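Local coordinates for protein hexameric cytochrome (Silicibacter pomeroyi, PDB 2OYY) that forms a hexamer that binds heme with a tyrosine as axial ligand to the iron, while its physiological function remains unknown, at residues L20-K23 and L24-A28; K31-D35 and A36-D40. All coordinates share one frame; numbering follows the deposited sequence.

Interactions 1 and 2 follow one another along the chain, their centres about 15 Å apart. L20-A28 is the middle of helix 14-32, while K31-D40 takes in the end of that helix, the turn after it and the start of helix 36-46. The two join in one heme pocket: V22, S25 and R26 supply one part of it, R39 and D40 another. Y46, the axial ligand, has its side chain about 6 Å from that of R26 and about 8 Å from that of R39. Interaction 2 also meets a second heme through K31, T32 and P34; FE of HEM (chain J) and FE of HEM (chain M) are 18.2 Å apart. Both interactions touch a neighbouring subunit.

Interaction 1: residues L20-K23 and L24-A28; sequences LAVK and LSRIA. With HEM (protoporphyrin IX containing Fe), chain J.
Residues four apart, L20 with L24, A21 with S25 and V22 with R26, meet here in a local contact within the middle of helix 14-32. The main-chain evidence is a ladder of i to i+4 bonds; the straightest runs from L24 N to L20 O, 2.8 Å with an N-H...O angle of 164°. A21 O is gripped twice, by S25 N and by S25 OG at 2.9 Å, and the two donors arrive from opposite faces of its carbonyl plane. S25 OG can do this because it sits beside its own backbone N (chi1 -61°), which turns the hydroxyl back along the helix.

The side of V22 and R26 meets the heme. V22 CG1 touches the methyl CMA at 3.5 Å. R26 CD packs on C4A of the heme at 3.4 Å, and a bend at chi3 (52°) carries the guanidinium on over the macrocycle, where R26 NH1 lies 3.2 Å from heme C1A.

L20 and L24 face elsewhere, on L6 and on helix 50-70 through I67 and H63; S25 also packs on V59 and H63. A neighbouring subunit closes in with its F64 on L24 and its F18 on I27.

Interaction 2: residues K31-D35 and A36-D40; sequences KTQPD and AQVRD. With HEM (protoporphyrin IX containing Fe), chain M.
R39 reaches back from helix 36-46 to the turn made by Q33 and P34, and D35 caps the same helix. The arginine's bonds come first. R39 NH1 donates to Q33 O at 3.0 Å, with an N-H...O angle of 153°, in the carbonyl plane on a lone pair; a weak bond to P34 O uses the same nitrogen. Both carbonyl oxygens lie at the guanidinium edge, and the bend at chi3 (-50°) folds the chain back to them. A methionine in its place would probably leave Q33 O and P34 O without this shared donor and free the turn to shift against the helix.

D35 and the helix start form the second group. D35 is the N-cap: its CG is anti to the backbone N (chi1 -177°), and OD2 takes a capping bond from Q37 N at 2.8 Å on its anti side, the donor standing somewhat out of the carboxylate plane, and a weak one from V38 N. In the main chain, R39 N to D35 O, 3.2 Å, is an i to i+4 bond of the first turn. A side-chain-to-backbone bond joins D35 N to Q33 OE1 at 3.2 Å, on a lone pair in the amide plane, while Q33 NE2 bonds E47 O of a neighbouring subunit.

Van der Waals contact is carried by V38: its CG2 lies 3.2 Å from Q33 CD, against the carboxamide, the two side chains crossing at about a right angle, and its CG1 sits beside D35 OD1. Q33 and R39 run past each other in opposite directions.

Heme is met at both ends. T32 CG2 touches the methine CHB of one heme at 3.4 Å, and P34 CG approaches its propionate O2A at 3.7 Å; R39 and D40 touch another heme. The whole is a short connection, Q33-D35, between helices 14-32 and 36-46, closed by an aspartate N-cap and set between two heme sites of the hexamer.

Interaction 1: residues L20-K23 and L24-A28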
loop_
_atom_site.group_PDB
_atom_site.type_symbol
_atom_site.label_atom_id
_atom_site.label_comp_id
_atom_site.label_asym_id
_atom_site.label_seq_id
_atom_site.Cartn_x
_atom_site.Cartn_y
_atom_site.Cartn_z
ATOM N N LEU A 20 -15.887 -8.174 -8.358
ATOM C CA LEU A 20 -14.770 -8.795 -9.045
ATOM C C LEU A 20 -13.513 -8.563 -8.226
ATOM O O LEU A 20 -12.640 -9.421 -8.188
ATOM C CB LEU A 20 -14.619 -8.272 -10.487
ATOM C CG LEU A 20 -13.441 -8.830 -11.304
ATOM C CD1 LEU A 20 -13.443 -10.334 -11.318
ATOM C CD2 LEU A 20 -13.386 -8.289 -12.731
ATOM N N ALA A 21 -13.439 -7.407 -7.566
ATOM C CA ALA A 21 -12.295 -7.040 -6.718
ATOM C C ALA A 21 -12.201 -7.921 -5.477
ATOM O O ALA A 21 -11.104 -8.338 -5.092
ATOM C CB ALA A 21 -12.363 -5.582 -6.316
ATOM N N VAL A 22 -13.359 -8.195 -4.860
ATOM C CA VAL A 22 -13.434 -9.106 -3.711
ATOM C C VAL A 22 -13.025 -10.492 -4.195
ATOM O O VAL A 22 -12.342 -11.255 -3.479
ATOM C CB VAL A 22 -14.865 -9.161 -3.077
ATOM C CG1 VAL A 22 -14.897 -10.121 -1.881
ATOM C CG2 VAL A 22 -15.339 -7.774 -2.642
ATOM N N LYS A 23 -13.430 -10.812 -5.421
ATOM C CA LYS A 23 -13.114 -12.122 -5.986
ATOM C C LYS A 23 -11.625 -12.259 -6.163
ATOM O O LYS A 23 -11.039 -13.225 -5.695
ATOM C CB LYS A 23 -13.823 -12.362 -7.322
ATOM C CG LYS A 23 -13.465 -13.690 -7.974
ATOM C CD LYS A 23 -14.337 -13.951 -9.176
ATOM C CE LYS A 23 -13.908 -15.214 -9.919
ATOM N NZ LYS A 23 -14.737 -15.408 -11.159
ATOM N N LEU A 24 -11.015 -11.283 -6.831
ATOM C CA LEU A 24 -9.579 -11.301 -7.072
ATOM C C LEU A 24 -8.746 -11.438 -5.800
ATOM O O LEU A 24 -7.653 -12.013 -5.821
ATOM C CB LEU A 24 -9.157 -10.066 -7.859
ATOM C CG LEU A 24 -9.467 -10.107 -9.358
ATOM C CD1 LEU A 24 -8.702 -9.016 -10.084
ATOM C CD2 LEU A 24 -9.144 -11.467 -9.975
ATOM N N SER A 25 -9.278 -10.919 -4.700
ATOM C CA SER A 25 -8.601 -10.954 -3.422
ATOM C C SER A 25 -8.597 -12.364 -2.871
ATOM O O SER A 25 -7.596 -12.822 -2.335
ATOM C CB SER A 25 -9.296 -10.023 -2.425
ATOM O OG SER A 25 -9.277 -8.680 -2.875
ATOM N N ARG A 26 -9.724 -13.052 -3.008
ATOM C CA ARG A 26 -9.877 -14.386 -2.445
ATOM C C ARG A 26 -9.174 -15.452 -3.254
ATOM O O ARG A 26 -8.774 -16.485 -2.705
ATOM C CB ARG A 26 -11.346 -14.740 -2.330
ATOM C CG ARG A 26 -12.123 -13.769 -1.474
ATOM C CD ARG A 26 -13.539 -14.254 -1.301
ATOM N NE ARG A 26 -13.516 -15.627 -0.841
ATOM C CZ ARG A 26 -14.588 -16.328 -0.533
ATOM N NH1 ARG A 26 -15.788 -15.770 -0.635
ATOM N NH2 ARG A 26 -14.448 -17.583 -0.126
ATOM N N ILE A 27 -9.031 -15.217 -4.556
ATOM C CA ILE A 27 -8.420 -16.220 -5.401
ATOM C C ILE A 27 -6.925 -16.298 -5.085
ATOM O O ILE A 27 -6.346 -17.383 -5.107
ATOM C CB ILE A 27 -8.754 -16.072 -6.951
ATOM C CG1 ILE A 27 -7.528 -15.694 -7.774
ATOM C CG2 ILE A 27 -9.894 -15.097 -7.227
ATOM C CD1 ILE A 27 -6.805 -16.880 -8.347
ATOM N N ALA A 28 -6.302 -15.167 -4.762
ATOM C CA ALA A 28 -4.892 -15.204 -4.332
ATOM C C ALA A 28 -4.751 -16.133 -3.128
ATOM O O ALA A 28 -3.788 -16.885 -3.018
ATOM C CB ALA A 28 -4.381 -13.822 -3.992
HETATM C CHA HEM J . -15.989 -15.920 2.906
HETATM C CHB HEM J . -13.808 -11.971 1.286
HETATM C CHC HEM J . -9.559 -13.691 2.791
HETATM C CHD HEM J . -11.656 -17.897 3.955
HETATM C C1A HEM J . -15.785 -14.691 2.349
HETATM C C2A HEM J . -16.818 -13.822 1.814
HETATM C C3A HEM J . -16.213 -12.718 1.362
HETATM C C4A HEM J . -14.786 -12.872 1.601
HETATM C CMA HEM J . -16.878 -11.487 0.704
HETATM C CAA HEM J . -18.333 -14.146 1.798
HETATM C CBA HEM J . -18.931 -13.947 3.202
HETATM C CGA HEM J . -20.410 -14.276 3.215
HETATM O O1A HEM J . -21.149 -13.886 2.275
HETATM O O2A HEM J . -20.863 -14.943 4.171
HETATM C C1B HEM J . -12.463 -12.103 1.540
HETATM C C2B HEM J . -11.455 -11.150 1.145
HETATM C C3B HEM J . -10.270 -11.618 1.563
HETATM C C4B HEM J . -10.507 -12.884 2.223
HETATM C CMB HEM J . -11.744 -9.837 0.377
HETATM C CAB HEM J . -8.890 -10.942 1.382
HETATM C CBB HEM J . -7.964 -11.493 0.590
HETATM C C1C HEM J . -9.769 -14.971 3.255
HETATM C C2C HEM J . -8.759 -15.820 3.835
HETATM C C3C HEM J . -9.329 -16.988 4.156
HETATM C C4C HEM J . -10.724 -16.909 3.784
HETATM C CMC HEM J . -7.289 -15.396 4.028
HETATM C CAC HEM J . -8.671 -18.205 4.828
HETATM C CBC HEM J . -7.751 -18.922 4.207
HETATM C C1D HEM J . -13.013 -17.752 3.772
HETATM C C2D HEM J . -13.981 -18.804 3.971
HETATM C C3D HEM J . -15.307 -18.185 3.635
HETATM C C4D HEM J . -15.029 -16.820 3.278
HETATM C CMD HEM J . -13.762 -20.259 4.412
HETATM C CAD HEM J . -16.674 -18.893 3.708
HETATM C CBD HEM J . -17.160 -18.591 5.125
HETATM C CGD HEM J . -18.497 -19.203 5.415
HETATM O O1D HEM J . -18.533 -20.463 5.491
HETATM O O2D HEM J . -19.490 -18.431 5.579
HETATM N NA HEM J . -14.560 -14.077 2.209
HETATM N NB HEM J . -11.850 -13.151 2.198
HETATM N NC HEM J . -10.967 -15.665 3.239
HETATM N ND HEM J . -13.668 -16.590 3.365
HETATM FE FE HEM J . -12.798 -14.742 2.913
#

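Interaction 2: residues K31-D35 and A36-D40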
loop_
_atom_site.group_PDB
_atom_site.type_symbol
_atom_site.label_atom_id
_atom_site.label_comp_id
_atom_site.label_asym_id
_atom_site.label_seq_id
_atom_site.Cartn_x
_atom_site.Cartn_y
_atom_site.Cartn_z
ATOM N N LYS A 31 -5.283 -19.894 -3.992
ATOM C CA LYS A 31 -4.128 -20.452 -4.691
ATOM C C LYS A 31 -2.997 -20.803 -3.749
ATOM O O LYS A 31 -2.341 -21.824 -3.896
ATOM C CB LYS A 31 -3.649 -19.536 -5.811
ATOM C CG LYS A 31 -4.540 -19.614 -7.012
ATOM C CD LYS A 31 -3.941 -19.047 -8.262
ATOM C CE LYS A 31 -4.818 -19.445 -9.469
ATOM N NZ LYS A 31 -4.600 -18.597 -10.689
ATOM N N THR A 32 -2.797 -19.970 -2.749
ATOM C CA THR A 32 -1.669 -20.129 -1.862
ATOM C C THR A 32 -2.033 -21.097 -0.741
ATOM O O THR A 32 -1.153 -21.596 -0.034
ATOM C CB THR A 32 -1.267 -18.789 -1.294
ATOM O OG1 THR A 32 -2.344 -18.323 -0.490
ATOM C CG2 THR A 32 -1.041 -17.770 -2.416
ATOM N N GLN A 33 -3.328 -21.367 -0.589
ATOM C CA GLN A 33 -3.800 -22.329 0.398
ATOM C C GLN A 33 -5.012 -23.090 -0.128
ATOM O O GLN A 33 -6.141 -22.812 0.274
ATOM C CB GLN A 33 -4.127 -21.624 1.723
ATOM C CG GLN A 33 -4.597 -22.542 2.848
ATOM C CD GLN A 33 -3.699 -23.754 3.039
ATOM O OE1 GLN A 33 -3.818 -24.740 2.307
ATOM N NE2 GLN A 33 -2.809 -23.696 4.030
ATOM N N PRO A 34 -4.787 -24.047 -1.045
ATOM C CA PRO A 34 -5.902 -24.735 -1.676
ATOM C C PRO A 34 -6.650 -25.706 -0.761
ATOM O O PRO A 34 -7.771 -26.110 -1.084
ATOM C CB PRO A 34 -5.232 -25.471 -2.842
ATOM C CG PRO A 34 -3.863 -25.725 -2.378
ATOM C CD PRO A 34 -3.492 -24.512 -1.578
ATOM N N ASP A 35 -6.039 -26.076 0.363
ATOM C CA ASP A 35 -6.691 -26.944 1.329
ATOM C C ASP A 35 -7.896 -26.209 1.918
ATOM O O ASP A 35 -7.747 -25.383 2.820
ATOM C CB ASP A 35 -5.703 -27.366 2.425
ATOM C CG ASP A 35 -6.315 -28.334 3.444
ATOM O OD1 ASP A 35 -5.544 -29.011 4.161
ATOM O OD2 ASP A 35 -7.556 -28.418 3.542
ATOM N N ALA A 36 -9.086 -26.514 1.401
ATOM C CA ALA A 36 -10.329 -25.859 1.842
ATOM C C ALA A 36 -10.663 -26.124 3.299
ATOM O O ALA A 36 -11.464 -25.414 3.902
ATOM C CB ALA A 36 -11.499 -26.280 0.950
ATOM N N GLN A 37 -10.062 -27.166 3.856
ATOM C CA GLN A 37 -10.300 -27.502 5.247
ATOM C C GLN A 37 -9.624 -26.464 6.142
ATOM O O GLN A 37 -10.216 -25.993 7.123
ATOM C CB GLN A 37 -9.814 -28.917 5.557
ATOM C CG GLN A 37 -10.204 -29.399 6.944
ATOM C CD GLN A 37 -9.358 -30.571 7.408
ATOM O OE1 GLN A 37 -8.727 -30.513 8.473
ATOM N NE2 GLN A 37 -9.325 -31.636 6.601
ATOM N N VAL A 38 -8.401 -26.080 5.802
ATOM C CA VAL A 38 -7.732 -25.086 6.620
ATOM C C VAL A 38 -8.257 -23.684 6.318
ATOM O O VAL A 38 -8.192 -22.807 7.180
ATOM C CB VAL A 38 -6.179 -25.119 6.522
ATOM C CG1 VAL A 38 -5.673 -26.511 6.101
ATOM C CG2 VAL A 38 -5.672 -24.043 5.593
ATOM N N ARG A 39 -8.785 -23.474 5.113
ATOM C CA ARG A 39 -9.375 -22.183 4.762
ATOM C C ARG A 39 -10.611 -21.901 5.596
ATOM O O ARG A 39 -10.905 -20.750 5.890
ATOM C CB ARG A 39 -9.699 -22.091 3.270
ATOM C CG ARG A 39 -8.469 -21.986 2.396
ATOM C CD ARG A 39 -8.739 -21.291 1.047
ATOM N NE ARG A 39 -9.900 -21.853 0.369
ATOM C CZ ARG A 39 -9.960 -23.068 -0.170
ATOM N NH1 ARG A 39 -8.918 -23.886 -0.129
ATOM N NH2 ARG A 39 -11.072 -23.471 -0.754
ATOM N N ASP A 40 -11.321 -22.953 5.984
ATOM C CA ASP A 40 -12.474 -22.837 6.881
ATOM C C ASP A 40 -12.060 -22.523 8.311
ATOM O O ASP A 40 -12.684 -21.701 8.980
ATOM C CB ASP A 40 -13.288 -24.130 6.885
ATOM C CG ASP A 40 -14.231 -24.222 5.714
ATOM O OD1 ASP A 40 -14.897 -23.202 5.405
ATOM O OD2 ASP A 40 -14.303 -25.316 5.102
HETATM C CHA HEM M . 3.842 -22.352 -1.972
HETATM C CHB HEM M . 2.260 -17.966 -3.122
HETATM C CHC HEM M . 5.206 -15.974 0.184
HETATM C CHD HEM M . 7.279 -20.336 0.775
HETATM C C1A HEM M . 3.136 -21.346 -2.580
HETATM C C2A HEM M . 2.116 -21.530 -3.594
HETATM C C3A HEM M . 1.666 -20.300 -3.922
HETATM C C4A HEM M . 2.391 -19.333 -3.110
HETATM C CMA HEM M . 0.575 -19.957 -4.972
HETATM C CAA HEM M . 1.663 -22.914 -4.162
HETATM C CBA HEM M . 0.736 -23.613 -3.155
HETATM C CGA HEM M . 0.208 -24.985 -3.569
HETATM O O1A HEM M . 0.203 -25.325 -4.797
HETATM O O2A HEM M . -0.221 -25.757 -2.649
HETATM C C1B HEM M . 2.924 -17.045 -2.332
HETATM C C2B HEM M . 2.746 -15.612 -2.408
HETATM C C3B HEM M . 3.555 -15.038 -1.493
HETATM C C4B HEM M . 4.274 -16.107 -0.818
HETATM C CMB HEM M . 1.774 -14.933 -3.399
HETATM C CAB HEM M . 3.687 -13.527 -1.178
HETATM C CBB HEM M . 4.569 -12.726 -1.779
HETATM C C1C HEM M . 6.009 -16.985 0.648
HETATM C C2C HEM M . 6.984 -16.904 1.722
HETATM C C3C HEM M . 7.550 -18.110 1.872
HETATM C C4C HEM M . 6.947 -19.002 0.907
HETATM C CMC HEM M . 7.311 -15.642 2.542
HETATM C CAC HEM M . 8.637 -18.533 2.877
HETATM C CBC HEM M . 9.907 -18.144 2.768
HETATM C C1D HEM M . 6.578 -21.298 0.091
HETATM C C2D HEM M . 6.944 -22.699 -0.028
HETATM C C3D HEM M . 5.861 -23.294 -0.896
HETATM C C4D HEM M . 4.962 -22.215 -1.206
HETATM C CMD HEM M . 8.162 -23.462 0.559
HETATM C CAD HEM M . 5.722 -24.763 -1.344
HETATM C CBD HEM M . 4.798 -25.328 -0.274
HETATM C CGD HEM M . 4.438 -26.769 -0.479
HETATM O O1D HEM M . 5.374 -27.628 -0.428
HETATM O O2D HEM M . 3.213 -27.017 -0.675
HETATM N NA HEM M . 3.272 -19.999 -2.309
HETATM N NB HEM M . 3.861 -17.308 -1.358
HETATM N NC HEM M . 6.004 -18.285 0.176
HETATM N ND HEM M . 5.411 -21.051 -0.617
HETATM FE FE HEM M . 4.442 -19.090 -0.930
#